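Side-chain contacts in uncharacterized protein (Bacillus thuringiensis serovar kurstaki, PDB 4XE7), which is a ParM-type bacterial actin-like protein that probably polymerises into nucleotide-dependent cytoskeletal filaments to segregate plasmid DNA: residues K357-K361 / T362-K366; E251-K254 / K255-T258; G84-S88 / R89-V93; V177-D181 / G182-G186; I268-I271 / L272-K276. All coordinates share one frame; numbering follows the deposited sequence.

Contact 1 (K357-K361 / T362-K366); sequences KFWFK and TNADK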
# COMPACT_ATOMS: atom_id res chain seq x y z
N LYS A 357 15.91 13.98 16.54
CA LYS A 357 16.32 15.25 15.96
C LYS A 357 15.16 15.95 15.20
O LYS A 357 14.98 17.16 15.31
CB LYS A 357 17.53 15.01 15.05
CG LYS A 357 17.97 16.20 14.23
CD LYS A 357 19.25 15.89 13.46
CE LYS A 357 20.39 15.50 14.40
NZ LYS A 357 21.09 16.70 14.92
N PHE A 358 14.37 15.19 14.45
CA PHE A 358 13.27 15.76 13.71
C PHE A 358 12.21 16.27 14.66
O PHE A 358 11.54 17.25 14.38
CB PHE A 358 12.64 14.75 12.74
CG PHE A 358 11.71 15.38 11.73
CD1 PHE A 358 12.19 16.33 10.84
CD2 PHE A 358 10.37 15.03 11.67
CE1 PHE A 358 11.35 16.90 9.89
CE2 PHE A 358 9.52 15.60 10.71
CZ PHE A 358 10.02 16.54 9.83
N TRP A 359 12.02 15.56 15.77
CA TRP A 359 11.06 15.97 16.77
C TRP A 359 11.43 17.34 17.33
O TRP A 359 10.56 18.20 17.47
CB TRP A 359 10.99 14.93 17.88
CG TRP A 359 9.72 14.88 18.66
CD1 TRP A 359 8.69 15.80 18.65
CD2 TRP A 359 9.32 13.85 19.55
NE1 TRP A 359 7.70 15.39 19.51
CE2 TRP A 359 8.06 14.19 20.08
CE3 TRP A 359 9.93 12.65 19.97
CZ2 TRP A 359 7.38 13.38 20.99
CZ3 TRP A 359 9.26 11.85 20.89
CH2 TRP A 359 7.99 12.22 21.38
N PHE A 360 12.72 17.57 17.62
CA PHE A 360 13.13 18.84 18.18
C PHE A 360 13.13 19.93 17.10
O PHE A 360 12.81 21.08 17.39
CB PHE A 360 14.52 18.76 18.81
CG PHE A 360 14.57 17.94 20.05
CD1 PHE A 360 13.89 18.36 21.19
CD2 PHE A 360 15.25 16.73 20.08
CE1 PHE A 360 13.91 17.60 22.33
CE2 PHE A 360 15.28 15.97 21.20
CZ PHE A 360 14.61 16.40 22.34
N LYS A 361 13.47 19.58 15.87
CA LYS A 361 13.46 20.60 14.81
C LYS A 361 12.05 21.12 14.52
O LYS A 361 11.86 22.31 14.25
CB LYS A 361 14.10 20.04 13.55
CG LYS A 361 15.63 20.02 13.65
CD LYS A 361 16.28 19.71 12.31
CE LYS A 361 17.79 19.85 12.40
NZ LYS A 361 18.41 19.60 11.06
N THR A 362 11.06 20.25 14.61
CA THR A 362 9.68 20.63 14.34
C THR A 362 8.90 21.04 15.60
O THR A 362 7.91 21.77 15.52
CB THR A 362 8.90 19.48 13.68
OG1 THR A 362 8.85 18.37 14.59
CG2 THR A 362 9.57 19.05 12.36
N ASN A 363 9.33 20.54 16.75
CA ASN A 363 8.52 20.55 17.97
C ASN A 363 7.08 20.06 17.74
O ASN A 363 6.11 20.64 18.24
CB ASN A 363 8.49 21.94 18.61
CG ASN A 363 8.11 21.88 20.07
OD1 ASN A 363 8.40 20.90 20.75
ND2 ASN A 363 7.44 22.92 20.56
N ALA A 364 6.95 18.99 16.95
CA ALA A 364 5.65 18.39 16.67
C ALA A 364 4.98 17.91 17.96
O ALA A 364 5.65 17.51 18.90
CB ALA A 364 5.81 17.22 15.68
N ASP A 365 3.65 17.97 18.00
CA ASP A 365 2.91 17.55 19.18
C ASP A 365 2.91 16.05 19.28
O ASP A 365 3.06 15.47 20.36
CB ASP A 365 1.48 18.09 19.14
CG ASP A 365 1.44 19.60 19.24
OD1 ASP A 365 2.12 20.14 20.14
OD2 ASP A 365 0.73 20.24 18.43
N LYS A 366 2.75 15.42 18.12
CA LYS A 366 2.81 13.98 18.02
C LYS A 366 3.93 13.59 17.05
O LYS A 366 4.06 14.16 15.97
CB LYS A 366 1.46 13.42 17.53
CG LYS A 366 0.31 13.66 18.49
CD LYS A 366 0.40 12.71 19.69
CE LYS A 366 -0.92 12.64 20.46
NZ LYS A 366 -1.32 13.96 20.98
O HOH W 1 5.38 15.95 21.94
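Phe358 O is gripped twice by Thr362, through the hydroxyl OG1 at 2.9 Å and through the backbone N at 3.0 Å. The two donors reach it from opposite faces of the carbonyl plane, OG1 tilted 22° to one side and N to the other. OG1 gets there because it sits between the backbone N and the carbonyl carbon of its own residue (chi1 63°), folded back on the last turn of the helix. Thr362 OG1 in turn accepts from Ala364 N at 3.1 Å, closing an ST turn, so one hydroxyl ties the helix end to the departing chain. That exit is the end of helix 337-362, where Asn363 turns to positive phi and the chain runs on toward strand 366-370 of the five-stranded sheet. The methyl CG2 of Thr362 lies over one face of the Phe358 ring, 3.7 Å from its centroid, in a CH-pi contact. Phe358 itself packs on Asn244 and Phe246 of strand 242-248. On the flank of the turn, Trp359 NE1 donates in its ring plane to Ala364 O at 3.0 Å, pinning the indole edge. Water 1 bonds to Asp365 O and more weakly to that indole nitrogen.

Contact 2 (E251-K254 / K255-T258); sequences ELNK and KLST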
# COMPACT_ATOMS: atom_id res chain seq x y z
N GLU A 251 -1.60 21.43 7.04
CA GLU A 251 -0.77 21.61 5.85
C GLU A 251 0.62 21.04 6.04
O GLU A 251 1.20 21.14 7.13
CB GLU A 251 -0.64 23.09 5.48
CG GLU A 251 -1.90 23.79 5.02
CD GLU A 251 -1.64 25.26 4.70
OE1 GLU A 251 -0.74 25.55 3.89
OE2 GLU A 251 -2.32 26.13 5.28
N LEU A 252 1.18 20.49 4.97
CA LEU A 252 2.57 20.07 4.98
C LEU A 252 3.50 21.29 5.05
O LEU A 252 3.37 22.19 4.24
CB LEU A 252 2.89 19.24 3.74
CG LEU A 252 4.36 18.87 3.57
CD1 LEU A 252 4.72 17.80 4.58
CD2 LEU A 252 4.62 18.40 2.14
N ASN A 253 4.43 21.30 6.00
CA ASN A 253 5.48 22.31 6.07
C ASN A 253 6.67 21.89 5.19
O ASN A 253 7.46 21.03 5.58
CB ASN A 253 5.93 22.52 7.53
CG ASN A 253 6.96 23.64 7.69
OD1 ASN A 253 7.81 23.87 6.83
ND2 ASN A 253 6.88 24.34 8.82
N LYS A 254 6.81 22.50 4.02
CA LYS A 254 7.84 22.09 3.07
C LYS A 254 9.26 22.40 3.54
O LYS A 254 10.19 21.65 3.24
CB LYS A 254 7.60 22.75 1.71
CG LYS A 254 6.30 22.35 1.05
CD LYS A 254 6.12 23.03 -0.30
CE LYS A 254 4.85 22.56 -0.98
NZ LYS A 254 4.59 21.12 -0.67
N LYS A 255 9.41 23.50 4.26
CA LYS A 255 10.73 23.92 4.75
C LYS A 255 11.35 22.90 5.71
O LYS A 255 12.50 22.48 5.55
CB LYS A 255 10.63 25.28 5.45
CG LYS A 255 10.37 26.46 4.53
CD LYS A 255 10.46 27.76 5.32
CE LYS A 255 10.61 28.95 4.40
NZ LYS A 255 10.66 30.20 5.21
N LEU A 256 10.58 22.51 6.72
CA LEU A 256 11.05 21.60 7.74
C LEU A 256 11.06 20.15 7.26
O LEU A 256 11.96 19.39 7.58
CB LEU A 256 10.20 21.74 9.00
CG LEU A 256 10.46 23.08 9.69
CD1 LEU A 256 9.56 23.25 10.90
CD2 LEU A 256 11.92 23.15 10.10
N SER A 257 10.05 19.78 6.47
CA SER A 257 9.95 18.42 5.97
C SER A 257 11.11 18.09 5.03
O SER A 257 11.64 18.97 4.33
CB SER A 257 8.62 18.19 5.25
OG SER A 257 7.53 18.52 6.10
N THR A 258 11.50 16.83 5.03
CA THR A 258 12.65 16.42 4.24
C THR A 258 12.64 14.90 4.07
O THR A 258 11.73 14.21 4.53
CB THR A 258 13.96 16.88 4.91
OG1 THR A 258 15.07 16.58 4.06
CG2 THR A 258 14.14 16.19 6.26
O HOH W 2 12.77 20.99 3.34
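Between Asn253 and Ser257 the backbone makes one tight turn, closed by Ser257 N donating to Asn253 O at 3.0 Å. Ser257 holds the same carbonyl a second time with its hydroxyl: OG donates to Asn253 O at 2.6 Å, coming from above the carbonyl plane. Its OG lies beside its own backbone N (chi1 -55°), which lets both donors of one residue meet one acceptor. That hydroxyl also bonds to Phe246 N on the neighbouring strand, and Leu252 CD1 packs against it at 3.3 Å. The Asn253 amide reaches across to Leu256. OD1 takes the N-H of Leu256 at 3.1 Å, a nearly straight bond of 171° although the donor stands well above the amide plane. ND2 passes across the leucine at an angle, 3.6 Å from Leu256 CD1, and both residues pack on Phe246. Water 2 lies between Lys254 O and Ser257 O, placed to donate to each, and separates two acceptors 3.2 Å apart. The backbone bond makes this an alpha turn, reinforced by the Asn253 side chain: the short loop that breaks strand 251-260 in its hairpin with strand 242-248.

Contact 3 (G84-S88 / R89-V93); sequences GDARS and RAWYV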
# COMPACT_ATOMS: atom_id res chain seq x y z
N GLY A 84 -11.90 8.90 -26.73
CA GLY A 84 -12.48 7.92 -27.64
C GLY A 84 -11.64 6.68 -27.94
O GLY A 84 -12.15 5.57 -28.00
N ASP A 85 -10.34 6.88 -28.13
CA ASP A 85 -9.44 5.79 -28.50
C ASP A 85 -9.22 4.74 -27.41
O ASP A 85 -9.29 3.53 -27.66
CB ASP A 85 -8.08 6.33 -28.91
CG ASP A 85 -7.15 5.25 -29.39
OD1 ASP A 85 -7.28 4.84 -30.57
OD2 ASP A 85 -6.33 4.79 -28.57
N ALA A 86 -8.92 5.21 -26.21
CA ALA A 86 -8.73 4.33 -25.06
C ALA A 86 -10.04 3.62 -24.77
O ALA A 86 -10.06 2.43 -24.44
CB ALA A 86 -8.25 5.13 -23.84
N ARG A 87 -11.12 4.37 -24.90
CA ARG A 87 -12.47 3.87 -24.63
C ARG A 87 -12.85 2.74 -25.60
O ARG A 87 -13.63 1.84 -25.24
CB ARG A 87 -13.46 5.04 -24.71
CG ARG A 87 -14.89 4.72 -24.36
CD ARG A 87 -15.72 6.00 -24.21
NE ARG A 87 -15.63 6.90 -25.36
CZ ARG A 87 -15.36 8.20 -25.27
NH1 ARG A 87 -15.16 8.76 -24.09
NH2 ARG A 87 -15.29 8.94 -26.36
N SER A 88 -12.29 2.77 -26.81
CA SER A 88 -12.59 1.79 -27.87
C SER A 88 -11.85 0.45 -27.72
O SER A 88 -12.27 -0.57 -28.27
CB SER A 88 -12.26 2.37 -29.25
OG SER A 88 -10.88 2.16 -29.53
N ARG A 89 -10.73 0.48 -26.99
CA ARG A 89 -9.78 -0.63 -26.89
C ARG A 89 -9.85 -1.35 -25.56
O ARG A 89 -10.19 -0.76 -24.53
CB ARG A 89 -8.35 -0.12 -27.03
CG ARG A 89 -8.09 0.56 -28.30
CD ARG A 89 -6.74 1.25 -28.28
NE ARG A 89 -6.53 1.81 -29.60
CZ ARG A 89 -6.24 1.09 -30.66
NH1 ARG A 89 -6.09 -0.23 -30.55
NH2 ARG A 89 -6.07 1.68 -31.84
N ALA A 90 -9.45 -2.61 -25.58
CA ALA A 90 -9.25 -3.35 -24.35
C ALA A 90 -7.82 -3.14 -23.85
O ALA A 90 -6.93 -2.72 -24.61
CB ALA A 90 -9.55 -4.82 -24.57
N TRP A 91 -7.60 -3.43 -22.57
CA TRP A 91 -6.34 -3.13 -21.89
C TRP A 91 -5.85 -4.27 -21.01
O TRP A 91 -6.64 -4.96 -20.37
CB TRP A 91 -6.48 -1.86 -21.03
CG TRP A 91 -6.71 -0.65 -21.86
CD1 TRP A 91 -7.92 -0.14 -22.23
CD2 TRP A 91 -5.72 0.17 -22.47
NE1 TRP A 91 -7.74 0.95 -23.04
CE2 TRP A 91 -6.40 1.17 -23.20
CE3 TRP A 91 -4.32 0.17 -22.49
CZ2 TRP A 91 -5.73 2.16 -23.92
CZ3 TRP A 91 -3.65 1.15 -23.21
CH2 TRP A 91 -4.36 2.13 -23.92
N TYR A 92 -4.53 -4.45 -21.00
CA TYR A 92 -3.85 -5.22 -19.98
C TYR A 92 -3.53 -4.25 -18.87
O TYR A 92 -3.05 -3.14 -19.14
CB TYR A 92 -2.58 -5.86 -20.54
CG TYR A 92 -2.81 -6.91 -21.59
CD1 TYR A 92 -3.82 -7.85 -21.45
CD2 TYR A 92 -2.01 -6.97 -22.73
CE1 TYR A 92 -4.03 -8.82 -22.40
CE2 TYR A 92 -2.21 -7.94 -23.69
CZ TYR A 92 -3.22 -8.86 -23.51
OH TYR A 92 -3.44 -9.83 -24.46
N VAL A 93 -3.78 -4.64 -17.63
CA VAL A 93 -3.62 -3.72 -16.50
C VAL A 93 -2.83 -4.35 -15.37
O VAL A 93 -3.09 -5.49 -15.00
CB VAL A 93 -4.99 -3.25 -15.96
CG1 VAL A 93 -4.81 -2.09 -14.96
CG2 VAL A 93 -5.90 -2.83 -17.08
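Arg89 and Asp85 form a salt bridge one helical turn apart, in which NE of Arg89 faces the carboxylate, 3.2 Å from Asp85 OD2. The contact to OD2 is made on its syn side but tilted out of the carboxylate plane, with the oxygen near the guanidinium plane; the second bond from NE, to OD1, is weak. The two planes are turned 48° against each other, so this is not a flat two-pronged pairing. Asp85 reaches the site with its CG anti to the backbone N (chi1 -176°), while the arginine chain runs extended from CG to NE.

The other anchor is Ala86 O, which holds two donors on opposite faces of its plane. Trp91 NE1 points straight at it, 3.1 Å away at 173°, with the oxygen in the indole plane. Arg89 N comes from high above the carbonyl plane at 3.3 Å. Beside the indole bond, Trp91 CZ2 packs on Ala86 CB at 3.9 Å, and Lys124 of helix 123-140 touches both residues.

Further out, Ser88 OG donates to Asp85 O at 2.8 Å and tightens the end of helix 84-88. Asp83 OD1 accepts from Ala86 N at the start of the same helix. Strand 90-93 then enters the large sheet between strands 33-45 and 73-79.

Chemically, the junction pairs a buried tryptophan N-H with a helix-end carbonyl while the charged pair lies toward the surface. The carboxylate is met by NE alone, a one-nitrogen contact, and the indole bond more likely fixes how the strand leaves the helix.

Contact 4 (V177-D181 / G182-G186); sequences VEFLD and GTYEG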
# COMPACT_ATOMS: atom_id res chain seq x y z
N VAL A 177 -16.83 -1.77 -16.71
CA VAL A 177 -15.61 -2.54 -16.82
C VAL A 177 -15.96 -3.99 -17.12
O VAL A 177 -16.64 -4.65 -16.33
CB VAL A 177 -14.78 -2.50 -15.51
CG1 VAL A 177 -13.47 -3.24 -15.72
CG2 VAL A 177 -14.53 -1.05 -15.06
N GLU A 178 -15.52 -4.48 -18.27
CA GLU A 178 -15.79 -5.86 -18.63
C GLU A 178 -14.51 -6.68 -18.57
O GLU A 178 -13.52 -6.34 -19.21
CB GLU A 178 -16.41 -5.95 -20.03
CG GLU A 178 -16.70 -7.38 -20.44
CD GLU A 178 -17.20 -7.50 -21.86
OE1 GLU A 178 -17.44 -6.46 -22.51
OE2 GLU A 178 -17.34 -8.65 -22.33
N PHE A 179 -14.54 -7.74 -17.78
CA PHE A 179 -13.38 -8.62 -17.67
C PHE A 179 -13.38 -9.61 -18.85
O PHE A 179 -14.36 -10.31 -19.09
CB PHE A 179 -13.39 -9.37 -16.33
CG PHE A 179 -13.24 -8.49 -15.11
CD1 PHE A 179 -14.35 -8.03 -14.41
CD2 PHE A 179 -11.97 -8.13 -14.64
CE1 PHE A 179 -14.21 -7.24 -13.27
CE2 PHE A 179 -11.82 -7.34 -13.50
CZ PHE A 179 -12.95 -6.89 -12.81
N LEU A 180 -12.27 -9.66 -19.58
CA LEU A 180 -12.18 -10.48 -20.78
C LEU A 180 -11.37 -11.76 -20.52
O LEU A 180 -11.30 -12.66 -21.36
CB LEU A 180 -11.54 -9.67 -21.92
CG LEU A 180 -12.35 -8.45 -22.34
CD1 LEU A 180 -11.58 -7.60 -23.33
CD2 LEU A 180 -13.67 -8.89 -22.94
N ASP A 181 -10.77 -11.83 -19.33
CA ASP A 181 -9.95 -12.97 -18.94
C ASP A 181 -9.81 -13.01 -17.42
O ASP A 181 -10.36 -12.16 -16.71
CB ASP A 181 -8.57 -12.89 -19.60
CG ASP A 181 -7.91 -14.26 -19.76
OD1 ASP A 181 -8.40 -15.23 -19.14
OD2 ASP A 181 -6.91 -14.37 -20.51
N GLY A 182 -9.10 -14.01 -16.91
CA GLY A 182 -8.83 -14.13 -15.49
C GLY A 182 -10.04 -14.59 -14.69
O GLY A 182 -11.02 -15.09 -15.24
N THR A 183 -9.96 -14.37 -13.39
CA THR A 183 -10.97 -14.82 -12.43
C THR A 183 -12.41 -14.40 -12.74
O THR A 183 -13.33 -15.20 -12.56
CB THR A 183 -10.63 -14.30 -11.03
OG1 THR A 183 -9.22 -14.44 -10.81
CG2 THR A 183 -11.43 -15.06 -9.96
N TYR A 184 -12.63 -13.17 -13.17
CA TYR A 184 -13.99 -12.68 -13.37
C TYR A 184 -14.42 -12.64 -14.85
O TYR A 184 -15.32 -11.89 -15.21
CB TYR A 184 -14.14 -11.28 -12.75
CG TYR A 184 -13.69 -11.27 -11.30
CD1 TYR A 184 -14.31 -12.08 -10.36
CD2 TYR A 184 -12.64 -10.46 -10.88
CE1 TYR A 184 -13.90 -12.10 -9.04
CE2 TYR A 184 -12.22 -10.47 -9.55
CZ TYR A 184 -12.86 -11.30 -8.64
OH TYR A 184 -12.48 -11.34 -7.33
N GLU A 185 -13.77 -13.46 -15.68
CA GLU A 185 -14.05 -13.45 -17.12
C GLU A 185 -15.54 -13.54 -17.42
O GLU A 185 -16.23 -14.40 -16.88
CB GLU A 185 -13.32 -14.60 -17.82
CG GLU A 185 -13.76 -14.78 -19.28
CD GLU A 185 -13.01 -15.87 -20.01
OE1 GLU A 185 -12.19 -16.57 -19.36
OE2 GLU A 185 -13.23 -16.04 -21.23
N GLY A 186 -16.03 -12.63 -18.26
CA GLY A 186 -17.42 -12.63 -18.64
C GLY A 186 -18.23 -11.64 -17.84
O GLY A 186 -19.31 -11.23 -18.25
O HOH W 3 -10.91 -11.33 -13.92
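The connection between strands 173-179 and 188-200 is a loop that folds back on itself, with a type I beta turn from Gly182 to Glu185 at its far end. Gly186 N donates to Phe179 O at 3.0 Å, nearly straight, drawing the returning chain against the first strand. Inside the loop Tyr184 packs on Phe179, the two side chains lying next to each other and pointing the same way. Tyr184 CB sits over one face of the Phe179 ring, 3.9 Å from its centroid, and the tyrosine ring presents its edge to that face. The centroids are 5.4 Å apart and the planes 60° apart, an edge-to-face pair well short of perpendicular. Phe179 places its ring there with CG beside the backbone N (chi1 -65°), and Ala135 of helix 123-140 packs on it. The phenol OH of Tyr184 is bonded to Asp69.

Asp181 OD1 takes the N-H of Gly182 at 2.6 Å from above the carboxylate plane, while OD2 forms a salt bridge with Lys53. OD1 also lies 4.0 Å from Glu185 OE1, a like-charged approach that is probably eased by Lys53 and by Lys49, the salt-bridge partner of Glu185 OE2. Water 3 spans the loop, donating to Asp181 O and accepting from Tyr184 N at 2.6 Å. Gly182 and Gly186, flanking Thr183-Glu185, both take positive phi, which suits glycine. The result is a beta hairpin of the large mixed sheet, its antiparallel strands joined by a loop that carries a type I turn and an edge-to-face aromatic pair.

Contact 5 (I268-I271 / L272-K276); sequences IDEI and LKNIK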
# COMPACT_ATOMS: atom_id res chain seq x y z
N ILE A 268 19.55 -4.98 6.34
CA ILE A 268 19.13 -6.32 5.93
C ILE A 268 20.25 -7.03 5.15
O ILE A 268 20.51 -8.21 5.38
CB ILE A 268 17.82 -6.23 5.10
CG1 ILE A 268 16.66 -5.86 6.05
CG2 ILE A 268 17.58 -7.54 4.32
CD1 ILE A 268 15.39 -5.31 5.36
N ASP A 269 20.94 -6.29 4.28
CA ASP A 269 22.02 -6.89 3.51
C ASP A 269 23.08 -7.43 4.44
O ASP A 269 23.59 -8.55 4.23
CB ASP A 269 22.64 -5.90 2.53
CG ASP A 269 21.66 -5.49 1.44
OD1 ASP A 269 20.67 -6.21 1.24
OD2 ASP A 269 21.89 -4.45 0.79
N GLU A 270 23.40 -6.66 5.47
CA GLU A 270 24.43 -7.07 6.43
C GLU A 270 23.98 -8.31 7.19
O GLU A 270 24.78 -9.23 7.42
CB GLU A 270 24.75 -5.94 7.39
CG GLU A 270 25.88 -6.24 8.34
CD GLU A 270 26.34 -5.02 9.11
OE1 GLU A 270 25.57 -4.03 9.17
OE2 GLU A 270 27.46 -5.05 9.65
N ILE A 271 22.71 -8.32 7.60
CA ILE A 271 22.13 -9.50 8.25
C ILE A 271 22.22 -10.73 7.34
O ILE A 271 22.64 -11.81 7.78
CB ILE A 271 20.66 -9.26 8.66
CG1 ILE A 271 20.59 -8.36 9.90
CG2 ILE A 271 19.94 -10.58 8.96
CD1 ILE A 271 19.25 -7.71 10.09
N LEU A 272 21.82 -10.58 6.09
CA LEU A 272 21.86 -11.72 5.16
C LEU A 272 23.27 -12.27 5.03
O LEU A 272 23.46 -13.49 5.01
CB LEU A 272 21.29 -11.32 3.79
CG LEU A 272 19.79 -11.06 3.95
CD1 LEU A 272 19.20 -10.47 2.71
CD2 LEU A 272 19.07 -12.34 4.32
N LYS A 273 24.25 -11.37 4.96
CA LYS A 273 25.64 -11.80 4.88
C LYS A 273 26.08 -12.60 6.09
O LYS A 273 26.71 -13.67 5.96
CB LYS A 273 26.58 -10.60 4.71
CG LYS A 273 28.03 -10.94 5.07
CD LYS A 273 29.01 -9.86 4.63
CE LYS A 273 29.51 -9.05 5.81
NZ LYS A 273 28.42 -8.23 6.42
N ASN A 274 25.78 -12.07 7.28
CA ASN A 274 26.09 -12.74 8.55
C ASN A 274 25.36 -14.07 8.71
O ASN A 274 25.89 -15.00 9.32
CB ASN A 274 25.75 -11.84 9.75
CG ASN A 274 26.67 -10.65 9.85
OD1 ASN A 274 27.82 -10.71 9.43
ND2 ASN A 274 26.16 -9.54 10.39
N ILE A 275 24.12 -14.14 8.21
CA ILE A 275 23.37 -15.40 8.26
C ILE A 275 24.09 -16.50 7.45
O ILE A 275 24.23 -17.64 7.91
CB ILE A 275 21.92 -15.23 7.75
CG1 ILE A 275 21.09 -14.53 8.83
CG2 ILE A 275 21.29 -16.60 7.39
CD1 ILE A 275 19.66 -14.30 8.47
N LYS A 276 24.54 -16.15 6.26
CA LYS A 276 25.29 -17.11 5.46
C LYS A 276 26.58 -17.50 6.18
O LYS A 276 26.94 -18.68 6.24
CB LYS A 276 25.62 -16.55 4.09
CG LYS A 276 26.57 -17.49 3.36
CD LYS A 276 26.53 -17.37 1.87
CE LYS A 276 27.56 -18.33 1.27
NZ LYS A 276 27.53 -18.30 -0.20
O HOH W 4 27.51 -7.10 11.32
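Leu272 lies alongside Ile268 one turn up the helix, its CD1 resting on Ile268 CG2 at 3.7 Å with both side chains pointing the same way. The next step repeats the spacing at a different slant: Ile275 CD1 reaches Ile271 CG2 at 3.8 Å, but these two cross obliquely. In both isoleucines of the first segment CG2 stands anti to the backbone N (Ile271 chi1 -75°), which aims the methyl branch up the helix toward the residue four places on. Under these pairs run the regular backbone bonds of helix 265-279, among them Leu272 N to Ile268 O and Ile275 N to Ile271 O, each 2.8 Å.

The apolar ridge faces the rest of its domain: Phe303 of helix 300-317 packs on Ile268, Ile271 and Leu272, while Ile339 of helix 337-362 touches Ile271 and Ile275.

Another side of the helix is polar. Glu270 and Asn274 lie next to each other with their carboxylate and amide planes 42° apart, and water 4 bridges them, donating to Glu270 OE2 at 2.6 Å and accepting from Asn274 ND2 at 2.9 Å. Lys273 folds its chain back so that NZ comes within 3.8 Å of Glu270 CG. Its ammonium remains 4.6 Å from Glu270 OE2, without a direct ion pair. Aliphatic groups thus make the packed side, while the polar side combines the water bridge with a direct salt bridge from Asp269 to Arg300 of helix 300-317.

How the contacts relate
From the N terminus, contact 3 comes first, closing the turn from helix 84-88 into strand 90-93, and contact 4 next, closing the loop between strands 173-179 and 188-200. Both belong to the eight-stranded sheet and touch where Ala90 CB meets Leu180 CD1 at 3.7 Å. Contact 2 then closes a turn within edge strand 251-260 of the five-stranded sheet; contact 5 follows on helix 265-279 and closes no loop, only successive helical turns, its centre 36 Å from that of contact 2. Contact 1 ends helix 337-362 and touches contact 2, Phe358 CE1 lying 3.4 Å from Leu256 O. All five are in series, none nested or crossed. Contacts 1 and 4 lie about 50 Å apart, centre to centre.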